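Local coordinates for L-lysine 6-monooxygenase (Pseudomonas syringae pv. tomato, PDB 5CQF), which probably hydroxylates the side-chain amine of L-lysine or a related amino acid in siderophore biosynthesis, as an FAD- and NADP-dependent flavoprotein monooxygenase, at residues 26-31 / 47-52; 393-398 / 423-428. All blocks are in the same frame, centred on the assembly; numbering follows the deposited sequence.

Contacts 1 and 2 both pack a helix against the same parallel sheet of a Rossmann-type fold, and the two helices touch. Contact 1 (26-31 with 47-52) comes first along the chain and is complete before contact 2 (393-398 with 423-428) begins. Their centres lie about 12 Å apart, and both end on the same five-stranded sheet, in which strands 16-19 and 163-166 separate strand 47-50 from strand 393-396. Helices 23-37 and 412-428 meet directly: Ala423 CB is 4.1 Å from Leu28 CD1 and equally far from Ala31 CB. The C-terminal helix thus packs beside the first helix of what is probably the FAD-binding domain, joining both ends of the chain in one layer.

Contact 1: residues 26-31 / 47-52; sequences IALACA and IGYLEA
Tyr49 contributes the largest share of this interface, reaching from strand 47-50 to the backbone of helix 23-37 with its hydroxyl end. Its OH lies 3.2 Å from Ala29 CA, while CZ approaches Ala29 CB at 3.7 Å, the methyl coming obliquely to the ring. The contact is one of van der Waals packing: Ala29 N is 3.5 Å from Tyr49 OH, but the angle is too poor for a hydrogen bond. With only a methyl side chain on Ala29, the phenol oxygen sits against the helix backbone. Leu28 works at the ring's edge, near its plane, with CD2 4.2 Å from Tyr49 CE2. The same methyl meets Ile47 CD1 at 4.0 Å. Leu28 CG lies opposite the backbone N across the CA-CB bond (chi1 -176°), a setting that directs this branch to the strand.

Helix and strand run nearly antiparallel, at 162°, as expected for the beta-alpha-beta crossover 16-19, 23-37, 47-50. This unit carries a glycine pattern, Gly20, Gly22 and Gly25, consistent with a dinucleotide-binding turn. Phe21 meets the Tyr49 ring edge-to-face, Cys18 of strand 16-19 touches both Leu28 and Tyr49, helix 111-125 packs on Ile26, and Ile422 of helix 412-428 on Leu28.

Contact 2: residues 393-398 / 423-428; sequences NIWVNG and ASALER
Trp395 and Leu426 make the CH-pi part of this contact, with the leucine branch point set over one face of the indole. Leu426 CG stands 4.2 Å from the centroid of the six-membered ring and 22° off its normal, so it lies above the benzo half but displaced toward the rim. From the same residue, methyl CD2 reaches the far end of the ring, 3.5 Å from Trp395 CZ3 and 3.7 Å from CH2. The CA-CB bond of Leu426 does not aim straight at the strand; with CG anti to the carbonyl carbon (chi1 -82°), the isobutyl group nevertheless brings its end closer to the indole.

The remaining apolar packing comes from Ala425, one residue earlier on the helix. Its CB lies 3.8 Å from Trp395 CZ2 and equally far from NE1, approaching obliquely. Successive helix residues therefore share one indole: Ala425 takes the side bearing the pyrrole nitrogen, and Leu426 the outer benzo carbons.

In the fold, this joins the last helix, 412-428, to strand 393-396, an outermost strand of the parallel Rossmann-type sheet within this chain. Strand 163-166 lies alongside, and its Asn163 and Val165 touch both Trp395 and Leu426, while Phe32 of helix 23-37 reaches Leu426 as well.

Polar interactions belong to the surroundings rather than to the interface. Trp395 NE1 is buried here and has no hydrogen-bond partner in the model, a probable energetic cost set against the apolar packing. After the strand, the chain bends through an inverse gamma turn centred on Asn397, whose OD1 accepts a hydrogen bond from Arg418 NE, a second link between the strand's end and helix 412-428.

Contact 1: residues 26-31 / 47-52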
# COMPACT_ATOMS: atom_id res chain seq x y z
N ILE A 26 -22.72 -20.06 15.33
CA ILE A 26 -21.50 -20.87 15.33
C ILE A 26 -20.54 -20.35 16.37
O ILE A 26 -19.89 -21.12 17.10
CB ILE A 26 -20.87 -20.87 13.95
CG1 ILE A 26 -21.71 -21.74 13.01
CG2 ILE A 26 -19.46 -21.40 14.01
CD1 ILE A 26 -21.51 -21.44 11.56
N ALA A 27 -20.45 -19.03 16.44
CA ALA A 27 -19.60 -18.38 17.41
C ALA A 27 -19.99 -18.77 18.79
O ALA A 27 -19.14 -18.98 19.61
CB ALA A 27 -19.69 -16.87 17.27
N LEU A 28 -21.30 -18.80 19.06
CA LEU A 28 -21.82 -19.23 20.37
C LEU A 28 -21.49 -20.67 20.67
O LEU A 28 -21.06 -20.96 21.78
CB LEU A 28 -23.33 -19.06 20.42
CG LEU A 28 -23.97 -19.38 21.75
CD1 LEU A 28 -23.55 -18.40 22.84
CD2 LEU A 28 -25.46 -19.38 21.54
N ALA A 29 -21.72 -21.56 19.72
CA ALA A 29 -21.30 -22.97 19.90
C ALA A 29 -19.82 -23.10 20.16
O ALA A 29 -19.42 -23.92 20.98
CB ALA A 29 -21.67 -23.81 18.69
N CYS A 30 -18.99 -22.26 19.52
CA CYS A 30 -17.56 -22.33 19.79
C CYS A 30 -17.25 -22.02 21.25
O CYS A 30 -16.37 -22.60 21.82
CB CYS A 30 -16.76 -21.39 18.90
SG CYS A 30 -16.70 -21.90 17.18
N ALA A 31 -17.96 -21.09 21.87
CA ALA A 31 -17.73 -20.81 23.29
C ALA A 31 -18.05 -22.04 24.14
O ALA A 31 -17.31 -22.35 25.06
CB ALA A 31 -18.57 -19.64 23.78
N ILE A 47 -27.51 -27.33 24.82
CA ILE A 47 -28.08 -26.33 23.97
C ILE A 47 -28.25 -26.99 22.62
O ILE A 47 -27.39 -27.76 22.20
CB ILE A 47 -27.17 -25.10 23.92
CG1 ILE A 47 -27.63 -24.12 22.84
CG2 ILE A 47 -25.73 -25.47 23.63
CD1 ILE A 47 -27.03 -22.76 23.00
N GLY A 48 -29.36 -26.71 21.95
CA GLY A 48 -29.63 -27.21 20.59
C GLY A 48 -29.74 -26.06 19.62
O GLY A 48 -30.12 -24.96 20.00
N TYR A 49 -29.40 -26.28 18.35
CA TYR A 49 -29.49 -25.19 17.38
C TYR A 49 -30.41 -25.57 16.23
O TYR A 49 -30.36 -26.69 15.72
CB TYR A 49 -28.10 -24.81 16.84
CG TYR A 49 -27.08 -24.48 17.91
CD1 TYR A 49 -26.42 -25.49 18.59
CD2 TYR A 49 -26.77 -23.16 18.21
CE1 TYR A 49 -25.48 -25.19 19.57
CE2 TYR A 49 -25.84 -22.86 19.19
CZ TYR A 49 -25.19 -23.88 19.86
OH TYR A 49 -24.27 -23.60 20.84
N LEU A 50 -31.25 -24.63 15.81
CA LEU A 50 -32.21 -24.87 14.76
C LEU A 50 -31.89 -23.92 13.65
O LEU A 50 -32.01 -22.71 13.85
CB LEU A 50 -33.61 -24.56 15.26
CG LEU A 50 -34.42 -25.54 16.12
CD1 LEU A 50 -33.61 -26.57 16.89
CD2 LEU A 50 -35.23 -24.71 17.09
N GLU A 51 -31.50 -24.44 12.49
CA GLU A 51 -31.20 -23.59 11.34
C GLU A 51 -32.13 -23.91 10.19
O GLU A 51 -32.25 -25.06 9.80
CB GLU A 51 -29.73 -23.77 10.91
CG GLU A 51 -29.30 -23.15 9.57
CD GLU A 51 -29.70 -21.69 9.36
OE1 GLU A 51 -29.73 -20.88 10.33
OE2 GLU A 51 -30.00 -21.34 8.21
N ALA A 52 -32.76 -22.88 9.64
CA ALA A 52 -33.76 -23.06 8.59
C ALA A 52 -33.18 -23.57 7.28
O ALA A 52 -33.79 -24.39 6.62
CB ALA A 52 -34.50 -21.76 8.36

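Contact 2: residues 393-398 / 423-428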
# COMPACT_ATOMS: atom_id res chain seq x y z
N ASN A 393 -35.67 -16.53 30.03
CA ASN A 393 -34.75 -15.57 29.47
C ASN A 393 -34.64 -15.69 27.98
O ASN A 393 -34.66 -16.79 27.41
CB ASN A 393 -33.39 -15.74 30.09
CG ASN A 393 -33.45 -15.72 31.60
OD1 ASN A 393 -33.52 -14.65 32.20
ND2 ASN A 393 -33.43 -16.89 32.22
N ILE A 394 -34.52 -14.53 27.36
CA ILE A 394 -34.38 -14.43 25.93
C ILE A 394 -33.27 -13.44 25.62
O ILE A 394 -33.14 -12.42 26.31
CB ILE A 394 -35.69 -14.00 25.25
CG1 ILE A 394 -36.86 -14.92 25.67
CG2 ILE A 394 -35.54 -14.00 23.74
CD1 ILE A 394 -38.22 -14.30 25.45
N TRP A 395 -32.49 -13.76 24.59
CA TRP A 395 -31.38 -12.93 24.12
C TRP A 395 -31.57 -12.73 22.64
O TRP A 395 -31.98 -13.68 21.95
CB TRP A 395 -30.06 -13.64 24.32
CG TRP A 395 -29.61 -13.73 25.75
CD1 TRP A 395 -28.79 -12.85 26.40
CD2 TRP A 395 -29.92 -14.76 26.70
NE1 TRP A 395 -28.59 -13.26 27.69
CE2 TRP A 395 -29.27 -14.43 27.90
CE3 TRP A 395 -30.71 -15.89 26.65
CZ2 TRP A 395 -29.38 -15.21 29.04
CZ3 TRP A 395 -30.81 -16.68 27.78
CH2 TRP A 395 -30.15 -16.33 28.96
N VAL A 396 -31.29 -11.53 22.15
CA VAL A 396 -31.19 -11.31 20.71
C VAL A 396 -29.73 -11.08 20.35
O VAL A 396 -29.15 -10.09 20.74
CB VAL A 396 -32.06 -10.14 20.21
CG1 VAL A 396 -31.93 -9.98 18.70
CG2 VAL A 396 -33.51 -10.37 20.58
N ASN A 397 -29.14 -12.03 19.62
CA ASN A 397 -27.70 -12.02 19.33
C ASN A 397 -27.35 -11.21 18.09
O ASN A 397 -26.95 -11.75 17.05
CB ASN A 397 -27.19 -13.46 19.19
CG ASN A 397 -25.70 -13.56 19.27
OD1 ASN A 397 -25.00 -12.56 19.38
ND2 ASN A 397 -25.18 -14.79 19.23
N GLY A 398 -27.48 -9.90 18.20
CA GLY A 398 -27.20 -9.00 17.08
C GLY A 398 -27.20 -7.56 17.54
O GLY A 398 -27.58 -7.26 18.68
N ALA A 423 -22.98 -16.67 26.52
CA ALA A 423 -22.74 -18.00 27.06
C ALA A 423 -22.53 -17.95 28.58
O ALA A 423 -22.96 -18.84 29.28
CB ALA A 423 -21.56 -18.65 26.38
N SER A 424 -21.87 -16.92 29.08
CA SER A 424 -21.78 -16.73 30.51
C SER A 424 -23.15 -16.44 31.13
O SER A 424 -23.53 -17.04 32.16
CB SER A 424 -20.82 -15.59 30.83
OG SER A 424 -21.23 -14.40 30.17
N ALA A 425 -23.92 -15.54 30.52
CA ALA A 425 -25.26 -15.26 31.05
C ALA A 425 -26.08 -16.53 31.06
O ALA A 425 -26.79 -16.79 32.01
CB ALA A 425 -25.97 -14.16 30.28
N LEU A 426 -25.96 -17.36 30.01
CA LEU A 426 -26.69 -18.63 29.97
C LEU A 426 -26.30 -19.54 31.12
O LEU A 426 -27.17 -20.15 31.71
CB LEU A 426 -26.50 -19.36 28.65
CG LEU A 426 -27.40 -18.87 27.54
CD1 LEU A 426 -26.85 -19.15 26.15
CD2 LEU A 426 -28.78 -19.48 27.68
N GLU A 427 -25.02 -19.62 31.45
CA GLU A 427 -24.57 -20.45 32.59
C GLU A 427 -25.20 -20.05 33.91
O GLU A 427 -25.68 -20.90 34.64
CB GLU A 427 -23.06 -20.40 32.75
CG GLU A 427 -22.51 -21.34 33.81
CD GLU A 427 -21.02 -21.20 34.02
OE1 GLU A 427 -20.40 -20.32 33.37
OE2 GLU A 427 -20.45 -21.96 34.82
N ARG A 428 -25.18 -18.74 34.23
CA ARG A 428 -25.75 -18.22 35.48
C ARG A 428 -27.23 -18.55 35.59
O ARG A 428 -27.72 -18.91 36.65
CB ARG A 428 -25.54 -16.71 35.63
CG ARG A 428 -24.10 -16.34 35.97
CD ARG A 428 -23.95 -14.84 36.23
NE ARG A 428 -24.13 -14.02 35.03
CZ ARG A 428 -23.19 -13.80 34.09
NH1 ARG A 428 -21.98 -14.34 34.18
NH2 ARG A 428 -23.47 -13.03 33.04